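Local structure of O-methyltransferase family 2 (Planctopirus limnophila, 5I2H) at residues S196-A204 with F260-V271; P292-L303 with T352-K363. The protein probably transfers a methyl group from S-adenosyl-L-methionine to hydroxyl groups, acting as a dimer, and binds the flavone apigenin. One frame throughout, in Å; residues are numbered along the deposited sequence.

How the contacts relate
Both contacts belong to one mixed sheet with the strand order of a Rossmann-like methyltransferase, 3-2-1-4-5-7-6, and their centres lie about 11 Å apart. Contact 1 pairs parallel strands 199-203 and 265-269; contact 2 pairs strand 296-301 with the antiparallel strand 357-362. The seam between them runs from 265-269 to 296-301, where I266 O lies 2.8 Å from L298 N, a probable hydrogen bond, and D265 OD1 meets R296 NE at 2.8 Å in a salt bridge. Both approach apigenin at the C-terminal ends of the parallel strands: N270 lines its pocket, and D301, its side chain about 6 Å away, hydrogen-bonds through OD1 to ND1 of H273, whose NE2 is hydrogen-bonded to apigenin.

Contact 1: S196-A204 with F260-V271; sequences SGRVLLDVA and FPPADDILLSNV. With AGI (5,7-dihydroxy-2-(4-hydroxyphenyl)-4H-chromen-4-one), chain C.
R198 grips D265 side-on in a salt bridge: NE reaches OD2 at 2.9 Å and NH2 reaches OD1 at 2.8 Å. Both oxygens lie in the guanidinium plane, but the two flat groups are turned 41° apart, and CB of D264 rests over one guanidinium face. The bend at chi3 (67°) presents the NE/NH2 side to the carboxylate. Replacing R198 by alanine is likely to cost D265 both bonds, though R296 also pairs with it, and to uncover CB of D264.

V199 O accepts from the N-H groups of both D264 and D265. V199 N in turn donates to the side-chain OD2 of D264 (2.9 Å), on its anti lone pair; OD1 accepts from K187 N. Beyond them L201 N to D265 O, L267 N to L201 O and V203 N to L267 O form the parallel ladder.

Apolar groups fill the face bearing L201 and I266. L201 CB meets A263 CB at 3.6 Å, its CD1 lies on P261 CG, and V203 CG2 makes a CH-pi contact over the F260 ring.

Charge is thus paired at the start of this central strand pair of the Rossmann-like sheet, aliphatics seal its middle, and its C-terminal end leads to N270 of the apigenin pocket.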
# COMPACT_ATOMS: atom_id res chain seq x y z
N SER A 196 -33.90 -29.53 -19.65
CA SER A 196 -32.51 -29.52 -20.06
C SER A 196 -31.66 -28.68 -19.11
O SER A 196 -32.10 -27.62 -18.63
CB SER A 196 -32.35 -28.97 -21.47
OG SER A 196 -33.15 -29.72 -22.36
N GLY A 197 -30.44 -29.14 -18.88
CA GLY A 197 -29.41 -28.29 -18.33
C GLY A 197 -29.05 -27.18 -19.30
O GLY A 197 -29.54 -27.10 -20.43
N ARG A 198 -28.17 -26.29 -18.83
CA ARG A 198 -27.69 -25.17 -19.62
C ARG A 198 -26.27 -25.43 -20.08
O ARG A 198 -25.53 -26.20 -19.47
CB ARG A 198 -27.74 -23.87 -18.83
CG ARG A 198 -29.21 -23.55 -18.39
CD ARG A 198 -29.35 -22.26 -17.58
NE ARG A 198 -29.09 -21.02 -18.31
CZ ARG A 198 -29.94 -20.45 -19.15
NH1 ARG A 198 -31.12 -21.03 -19.40
NH2 ARG A 198 -29.62 -19.32 -19.77
N VAL A 199 -25.91 -24.81 -21.20
CA VAL A 199 -24.54 -24.78 -21.71
C VAL A 199 -23.93 -23.46 -21.29
O VAL A 199 -24.44 -22.39 -21.66
CB VAL A 199 -24.50 -24.98 -23.23
CG1 VAL A 199 -23.07 -24.82 -23.75
CG2 VAL A 199 -25.08 -26.37 -23.59
N LEU A 200 -22.86 -23.51 -20.50
CA LEU A 200 -22.15 -22.34 -20.03
C LEU A 200 -20.87 -22.20 -20.83
O LEU A 200 -20.02 -23.10 -20.80
CB LEU A 200 -21.84 -22.48 -18.54
CG LEU A 200 -20.89 -21.42 -17.93
CD1 LEU A 200 -21.47 -20.00 -18.11
CD2 LEU A 200 -20.60 -21.71 -16.45
N LEU A 201 -20.75 -21.10 -21.58
CA LEU A 201 -19.56 -20.76 -22.35
C LEU A 201 -18.75 -19.71 -21.61
O LEU A 201 -19.26 -18.63 -21.29
CB LEU A 201 -19.95 -20.20 -23.73
CG LEU A 201 -18.85 -19.55 -24.59
CD1 LEU A 201 -17.75 -20.54 -24.99
CD2 LEU A 201 -19.47 -18.87 -25.85
N ASP A 202 -17.47 -20.00 -21.41
CA ASP A 202 -16.57 -19.20 -20.57
C ASP A 202 -15.57 -18.60 -21.54
O ASP A 202 -14.68 -19.31 -22.02
CB ASP A 202 -15.95 -20.12 -19.52
CG ASP A 202 -15.25 -19.40 -18.41
OD1 ASP A 202 -14.85 -18.24 -18.59
OD2 ASP A 202 -15.05 -20.05 -17.33
N VAL A 203 -15.74 -17.33 -21.89
CA VAL A 203 -14.91 -16.68 -22.90
C VAL A 203 -13.69 -16.06 -22.24
O VAL A 203 -13.82 -15.25 -21.31
CB VAL A 203 -15.73 -15.63 -23.68
CG1 VAL A 203 -14.81 -14.82 -24.68
CG2 VAL A 203 -16.84 -16.34 -24.45
N ALA A 204 -12.49 -16.47 -22.67
CA ALA A 204 -11.24 -15.85 -22.21
C ALA A 204 -11.10 -15.96 -20.69
O ALA A 204 -10.50 -15.10 -20.05
CB ALA A 204 -11.13 -14.39 -22.68
N PHE A 260 -18.45 -17.75 -31.64
CA PHE A 260 -18.67 -18.41 -30.36
C PHE A 260 -19.56 -19.63 -30.59
O PHE A 260 -20.47 -19.59 -31.45
CB PHE A 260 -19.35 -17.47 -29.37
CG PHE A 260 -18.47 -16.33 -28.87
CD1 PHE A 260 -17.09 -16.49 -28.65
CD2 PHE A 260 -19.04 -15.07 -28.60
CE1 PHE A 260 -16.31 -15.43 -28.18
CE2 PHE A 260 -18.29 -14.00 -28.11
CZ PHE A 260 -16.93 -14.17 -27.90
N PRO A 261 -19.35 -20.70 -29.85
CA PRO A 261 -20.23 -21.87 -29.97
C PRO A 261 -21.58 -21.58 -29.34
O PRO A 261 -21.70 -20.68 -28.47
CB PRO A 261 -19.48 -22.96 -29.19
CG PRO A 261 -18.71 -22.18 -28.16
CD PRO A 261 -18.30 -20.88 -28.84
N PRO A 262 -22.62 -22.31 -29.73
CA PRO A 262 -23.93 -22.13 -29.11
C PRO A 262 -23.85 -22.35 -27.61
O PRO A 262 -23.20 -23.27 -27.13
CB PRO A 262 -24.80 -23.21 -29.78
CG PRO A 262 -24.14 -23.46 -31.09
CD PRO A 262 -22.65 -23.33 -30.80
N ALA A 263 -24.53 -21.48 -26.87
CA ALA A 263 -24.52 -21.52 -25.42
C ALA A 263 -25.77 -20.86 -24.88
O ALA A 263 -26.34 -19.97 -25.52
CB ALA A 263 -23.28 -20.80 -24.87
N ASP A 264 -26.17 -21.28 -23.68
CA ASP A 264 -27.25 -20.61 -22.97
C ASP A 264 -26.74 -19.41 -22.17
O ASP A 264 -27.36 -18.35 -22.17
CB ASP A 264 -27.94 -21.58 -22.01
CG ASP A 264 -28.65 -22.72 -22.75
OD1 ASP A 264 -29.68 -22.45 -23.41
OD2 ASP A 264 -28.19 -23.86 -22.67
N ASP A 265 -25.63 -19.58 -21.47
CA ASP A 265 -25.01 -18.54 -20.64
C ASP A 265 -23.61 -18.29 -21.16
O ASP A 265 -22.89 -19.24 -21.49
CB ASP A 265 -24.89 -18.98 -19.18
CG ASP A 265 -26.25 -19.13 -18.50
OD1 ASP A 265 -27.16 -18.36 -18.84
OD2 ASP A 265 -26.40 -20.02 -17.65
N ILE A 266 -23.20 -17.02 -21.19
CA ILE A 266 -21.84 -16.65 -21.56
C ILE A 266 -21.23 -15.88 -20.40
O ILE A 266 -21.80 -14.88 -19.94
CB ILE A 266 -21.79 -15.84 -22.86
CG1 ILE A 266 -22.29 -16.74 -23.99
CG2 ILE A 266 -20.37 -15.35 -23.11
CD1 ILE A 266 -22.43 -16.01 -25.31
N LEU A 267 -20.08 -16.35 -19.91
CA LEU A 267 -19.37 -15.75 -18.78
C LEU A 267 -18.16 -14.95 -19.28
O LEU A 267 -17.32 -15.46 -20.05
CB LEU A 267 -18.92 -16.85 -17.81
CG LEU A 267 -18.05 -16.40 -16.62
CD1 LEU A 267 -18.83 -15.38 -15.75
CD2 LEU A 267 -17.58 -17.59 -15.78
N LEU A 268 -18.07 -13.71 -18.83
CA LEU A 268 -16.91 -12.84 -19.02
C LEU A 268 -16.42 -12.52 -17.61
O LEU A 268 -16.93 -11.60 -16.96
CB LEU A 268 -17.27 -11.54 -19.74
CG LEU A 268 -17.84 -11.74 -21.16
CD1 LEU A 268 -18.35 -10.45 -21.80
CD2 LEU A 268 -16.81 -12.48 -22.05
N SER A 269 -15.43 -13.27 -17.12
CA SER A 269 -14.97 -13.13 -15.75
C SER A 269 -13.59 -12.50 -15.79
O SER A 269 -12.66 -13.12 -16.29
CB SER A 269 -14.96 -14.50 -15.04
OG SER A 269 -14.44 -14.35 -13.72
N ASN A 270 -13.45 -11.29 -15.24
CA ASN A 270 -12.17 -10.58 -15.24
C ASN A 270 -11.62 -10.43 -16.65
O ASN A 270 -10.40 -10.47 -16.85
CB ASN A 270 -11.14 -11.28 -14.34
CG ASN A 270 -11.59 -11.30 -12.91
OD1 ASN A 270 -11.92 -10.25 -12.36
ND2 ASN A 270 -11.69 -12.50 -12.32
N VAL A 271 -12.51 -10.25 -17.61
CA VAL A 271 -12.16 -10.04 -19.01
C VAL A 271 -12.37 -8.59 -19.40
O VAL A 271 -11.48 -7.97 -19.98
CB VAL A 271 -12.97 -10.96 -19.96
CG1 VAL A 271 -12.67 -10.58 -21.46
CG2 VAL A 271 -12.68 -12.46 -19.71
CAG AGI C . -0.53 -9.84 -15.52
CAE AGI C . 0.85 -9.82 -15.72
CAM AGI C . 1.35 -9.66 -17.00
OAB AGI C . 2.70 -9.65 -17.17
CAF AGI C . 0.48 -9.51 -18.10
CAH AGI C . -0.91 -9.52 -17.90
CAP AGI C . -1.41 -9.69 -16.61
CAQ AGI C . -2.85 -9.71 -16.26
OAL AGI C . -3.08 -9.60 -14.91
CAJ AGI C . -3.90 -9.84 -17.19
CAR AGI C . -5.23 -9.85 -16.74
OAA AGI C . -6.18 -9.99 -17.55
CAT AGI C . -5.50 -9.74 -15.26
CAS AGI C . -4.33 -9.60 -14.37
CAK AGI C . -4.48 -9.48 -13.00
CAN AGI C . -5.75 -9.48 -12.44
OAC AGI C . -5.83 -9.38 -11.10
CAI AGI C . -6.91 -9.61 -13.22
CAO AGI C . -6.85 -9.74 -14.60
OAD AGI C . -8.01 -9.86 -15.29
O HOH W 1 -29.05 -26.28 -23.12
O HOH W 2 -31.25 -20.12 -22.53
O HOH W 3 -14.52 -15.52 -18.62
O HOH W 4 -9.98 -14.00 -17.21

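Contact 2: P292-L303 with T352-K363; sequences PEGGRLLIHDVL and TSAHGHLILSEK
L298 and L360 lie side by side, CD2 to CD2 at 3.7 Å, on the face that also carries H300 and L358; L358 CD1 closes on L298 CB at 3.8 Å. Leucine suits position 298 because it reaches L358 and L360 on one neighbouring strand and L267 on the other. On the opposite face I299 CG2 meets I359 CD1, and the pair's backbones exchange two nearly straight bonds, I359 N to I299 O being 2.7 Å. A water built into the middle of the ladder donates to both L297 O and I359 O. L303 CD1 packs tightly over one face of the H357 ring, 3.7 Å from its centroid.

H300 adds a polar tie. With CG anti to the backbone N (chi1 -177°), its ring projects so that NE2 meets T352 OG1 at 2.8 Å, edge-on and in the ring plane, while ND1 bonds to S269 OG. G356 is suited to its place beside this ring, since a CB there would clash with NE2.

The margins are looser. A water joins L303 N to H355 O, and at the other end E293 is exposed and E362 partly so. There the type II turn 292-295 needs glycine at G294 for its backbone angles, and G295 O takes K363 N at 2.8 Å.

Helix 154-179 packs on the face of H300 and L358, helix 332-341 on that of I359 and S361, and helix 312-324 against V302 and H355. Within the methyltransferase sheet, antiparallel strand 357-362 joins the edge of the parallel strands, between 296-301 and 345-351.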
# COMPACT_ATOMS: atom_id res chain seq x y z
N PRO A 292 -29.57 -17.36 -27.24
CA PRO A 292 -30.99 -17.62 -27.46
C PRO A 292 -31.83 -16.74 -26.54
O PRO A 292 -31.34 -16.19 -25.57
CB PRO A 292 -31.13 -19.09 -27.09
CG PRO A 292 -30.16 -19.24 -25.95
CD PRO A 292 -28.96 -18.38 -26.36
N GLU A 293 -33.11 -16.62 -26.85
CA GLU A 293 -33.98 -15.88 -25.93
C GLU A 293 -33.94 -16.57 -24.57
O GLU A 293 -33.98 -17.80 -24.48
CB GLU A 293 -35.40 -15.81 -26.47
CG GLU A 293 -36.26 -14.70 -25.88
CD GLU A 293 -37.74 -14.87 -26.24
OE1 GLU A 293 -38.39 -15.76 -25.64
OE2 GLU A 293 -38.24 -14.14 -27.13
N GLY A 294 -33.76 -15.78 -23.51
CA GLY A 294 -33.56 -16.35 -22.19
C GLY A 294 -32.14 -16.74 -21.90
O GLY A 294 -31.83 -17.15 -20.76
N GLY A 295 -31.24 -16.64 -22.88
CA GLY A 295 -29.83 -16.73 -22.58
C GLY A 295 -29.39 -15.60 -21.65
O GLY A 295 -30.05 -14.57 -21.52
N ARG A 296 -28.27 -15.81 -20.98
CA ARG A 296 -27.73 -14.82 -20.05
C ARG A 296 -26.31 -14.43 -20.41
O ARG A 296 -25.50 -15.28 -20.80
CB ARG A 296 -27.76 -15.34 -18.60
CG ARG A 296 -29.21 -15.67 -18.18
CD ARG A 296 -29.27 -16.20 -16.75
NE ARG A 296 -28.52 -17.46 -16.56
CZ ARG A 296 -28.45 -18.11 -15.40
NH1 ARG A 296 -29.07 -17.61 -14.34
NH2 ARG A 296 -27.77 -19.25 -15.31
N LEU A 297 -26.01 -13.15 -20.23
CA LEU A 297 -24.64 -12.69 -20.19
C LEU A 297 -24.28 -12.51 -18.73
O LEU A 297 -24.94 -11.75 -17.99
CB LEU A 297 -24.47 -11.39 -20.99
CG LEU A 297 -23.05 -10.83 -20.98
CD1 LEU A 297 -22.14 -11.76 -21.77
CD2 LEU A 297 -23.07 -9.41 -21.57
N LEU A 298 -23.25 -13.22 -18.30
CA LEU A 298 -22.73 -13.17 -16.93
C LEU A 298 -21.44 -12.38 -16.96
O LEU A 298 -20.43 -12.86 -17.50
CB LEU A 298 -22.49 -14.57 -16.39
CG LEU A 298 -23.69 -15.54 -16.52
CD1 LEU A 298 -23.24 -16.97 -16.14
CD2 LEU A 298 -24.96 -15.11 -15.80
N ILE A 299 -21.44 -11.19 -16.38
CA ILE A 299 -20.22 -10.40 -16.25
C ILE A 299 -19.76 -10.53 -14.81
O ILE A 299 -20.53 -10.23 -13.89
CB ILE A 299 -20.45 -8.92 -16.64
CG1 ILE A 299 -20.74 -8.81 -18.14
CG2 ILE A 299 -19.24 -8.08 -16.26
CD1 ILE A 299 -21.26 -7.43 -18.53
N HIS A 300 -18.52 -11.01 -14.61
CA HIS A 300 -17.99 -11.18 -13.26
C HIS A 300 -16.76 -10.30 -13.15
O HIS A 300 -15.77 -10.52 -13.85
CB HIS A 300 -17.66 -12.65 -12.99
CG HIS A 300 -17.17 -12.92 -11.60
ND1 HIS A 300 -15.99 -13.59 -11.36
CD2 HIS A 300 -17.68 -12.62 -10.37
CE1 HIS A 300 -15.80 -13.69 -10.05
NE2 HIS A 300 -16.81 -13.12 -9.43
N ASP A 301 -16.82 -9.26 -12.31
CA ASP A 301 -15.72 -8.31 -12.30
C ASP A 301 -15.80 -7.51 -11.01
O ASP A 301 -16.68 -7.76 -10.16
CB ASP A 301 -15.78 -7.41 -13.56
CG ASP A 301 -14.39 -7.07 -14.08
OD1 ASP A 301 -13.65 -6.40 -13.33
OD2 ASP A 301 -14.03 -7.54 -15.18
N VAL A 302 -14.84 -6.62 -10.83
CA VAL A 302 -14.89 -5.72 -9.68
C VAL A 302 -15.68 -4.48 -10.09
O VAL A 302 -15.95 -4.27 -11.29
CB VAL A 302 -13.47 -5.35 -9.19
CG1 VAL A 302 -12.77 -6.60 -8.65
CG2 VAL A 302 -12.65 -4.64 -10.32
N LEU A 303 -16.07 -3.66 -9.12
CA LEU A 303 -16.86 -2.47 -9.40
C LEU A 303 -16.30 -1.24 -8.70
O LEU A 303 -16.15 -1.24 -7.47
CB LEU A 303 -18.31 -2.65 -8.95
CG LEU A 303 -19.07 -3.77 -9.67
CD1 LEU A 303 -20.45 -3.97 -8.96
CD2 LEU A 303 -19.22 -3.48 -11.16
N THR A 352 -19.66 -11.79 -5.06
CA THR A 352 -19.01 -13.09 -4.91
C THR A 352 -17.98 -12.97 -3.80
O THR A 352 -18.36 -12.96 -2.61
CB THR A 352 -18.46 -13.57 -6.27
OG1 THR A 352 -17.50 -12.64 -6.76
CG2 THR A 352 -19.64 -13.72 -7.31
N SER A 353 -16.68 -12.92 -4.12
CA SER A 353 -15.65 -12.66 -3.11
C SER A 353 -14.49 -11.96 -3.79
O SER A 353 -14.49 -11.76 -5.01
CB SER A 353 -15.17 -13.94 -2.42
OG SER A 353 -14.23 -13.60 -1.41
N ALA A 354 -13.48 -11.60 -3.00
CA ALA A 354 -12.32 -10.85 -3.49
C ALA A 354 -12.76 -9.63 -4.30
O ALA A 354 -12.21 -9.32 -5.36
CB ALA A 354 -11.37 -11.75 -4.31
N HIS A 355 -13.78 -8.94 -3.81
CA HIS A 355 -14.38 -7.76 -4.43
C HIS A 355 -15.13 -8.06 -5.73
O HIS A 355 -15.52 -7.12 -6.44
CB HIS A 355 -13.32 -6.66 -4.65
CG HIS A 355 -12.67 -6.22 -3.37
ND1 HIS A 355 -13.40 -5.83 -2.27
CD2 HIS A 355 -11.37 -6.14 -3.01
CE1 HIS A 355 -12.57 -5.50 -1.29
NE2 HIS A 355 -11.34 -5.69 -1.72
N GLY A 356 -15.32 -9.33 -6.08
CA GLY A 356 -16.03 -9.67 -7.31
C GLY A 356 -17.52 -9.47 -7.19
O GLY A 356 -18.11 -9.52 -6.10
N HIS A 357 -18.14 -9.21 -8.34
CA HIS A 357 -19.58 -9.06 -8.45
C HIS A 357 -20.04 -9.78 -9.69
O HIS A 357 -19.39 -9.66 -10.73
CB HIS A 357 -19.99 -7.59 -8.56
CG HIS A 357 -19.84 -6.86 -7.28
ND1 HIS A 357 -18.66 -6.28 -6.88
CD2 HIS A 357 -20.71 -6.69 -6.25
CE1 HIS A 357 -18.82 -5.74 -5.68
NE2 HIS A 357 -20.06 -5.99 -5.28
N LEU A 358 -21.14 -10.51 -9.59
CA LEU A 358 -21.75 -11.17 -10.74
C LEU A 358 -22.87 -10.26 -11.22
O LEU A 358 -23.86 -10.04 -10.50
CB LEU A 358 -22.27 -12.56 -10.37
CG LEU A 358 -23.19 -13.22 -11.40
CD1 LEU A 358 -22.53 -13.37 -12.80
CD2 LEU A 358 -23.69 -14.57 -10.86
N ILE A 359 -22.70 -9.69 -12.41
CA ILE A 359 -23.72 -8.86 -13.04
C ILE A 359 -24.47 -9.75 -14.02
O ILE A 359 -23.89 -10.23 -15.00
CB ILE A 359 -23.09 -7.66 -13.75
CG1 ILE A 359 -22.22 -6.85 -12.79
CG2 ILE A 359 -24.15 -6.78 -14.46
CD1 ILE A 359 -21.37 -5.85 -13.58
N LEU A 360 -25.76 -9.95 -13.78
CA LEU A 360 -26.60 -10.84 -14.58
C LEU A 360 -27.49 -10.03 -15.50
O LEU A 360 -28.14 -9.08 -15.06
CB LEU A 360 -27.46 -11.71 -13.67
CG LEU A 360 -26.78 -12.82 -12.91
CD1 LEU A 360 -26.87 -12.51 -11.46
CD2 LEU A 360 -27.51 -14.12 -13.24
N SER A 361 -27.50 -10.41 -16.79
CA SER A 361 -28.38 -9.81 -17.78
C SER A 361 -28.95 -10.91 -18.67
O SER A 361 -28.38 -12.00 -18.78
CB SER A 361 -27.65 -8.77 -18.63
OG SER A 361 -27.01 -7.81 -17.82
N GLU A 362 -30.09 -10.61 -19.30
CA GLU A 362 -30.87 -11.62 -20.00
C GLU A 362 -31.16 -11.18 -21.43
O GLU A 362 -31.51 -10.02 -21.68
CB GLU A 362 -32.19 -11.91 -19.25
CG GLU A 362 -32.94 -13.11 -19.79
CD GLU A 362 -34.19 -13.45 -18.99
OE1 GLU A 362 -34.13 -13.49 -17.74
OE2 GLU A 362 -35.24 -13.69 -19.61
N LYS A 363 -31.01 -12.11 -22.37
CA LYS A 363 -31.30 -11.82 -23.77
C LYS A 363 -32.80 -11.71 -23.94
O LYS A 363 -33.55 -12.60 -23.53
CB LYS A 363 -30.76 -12.94 -24.67
CG LYS A 363 -31.08 -12.74 -26.16
CD LYS A 363 -30.04 -11.81 -26.79
CE LYS A 363 -30.21 -11.67 -28.26
NZ LYS A 363 -29.40 -12.62 -29.06
O HOH W 5 -24.42 -9.11 -17.64
O HOH W 6 -15.71 -4.51 -6.33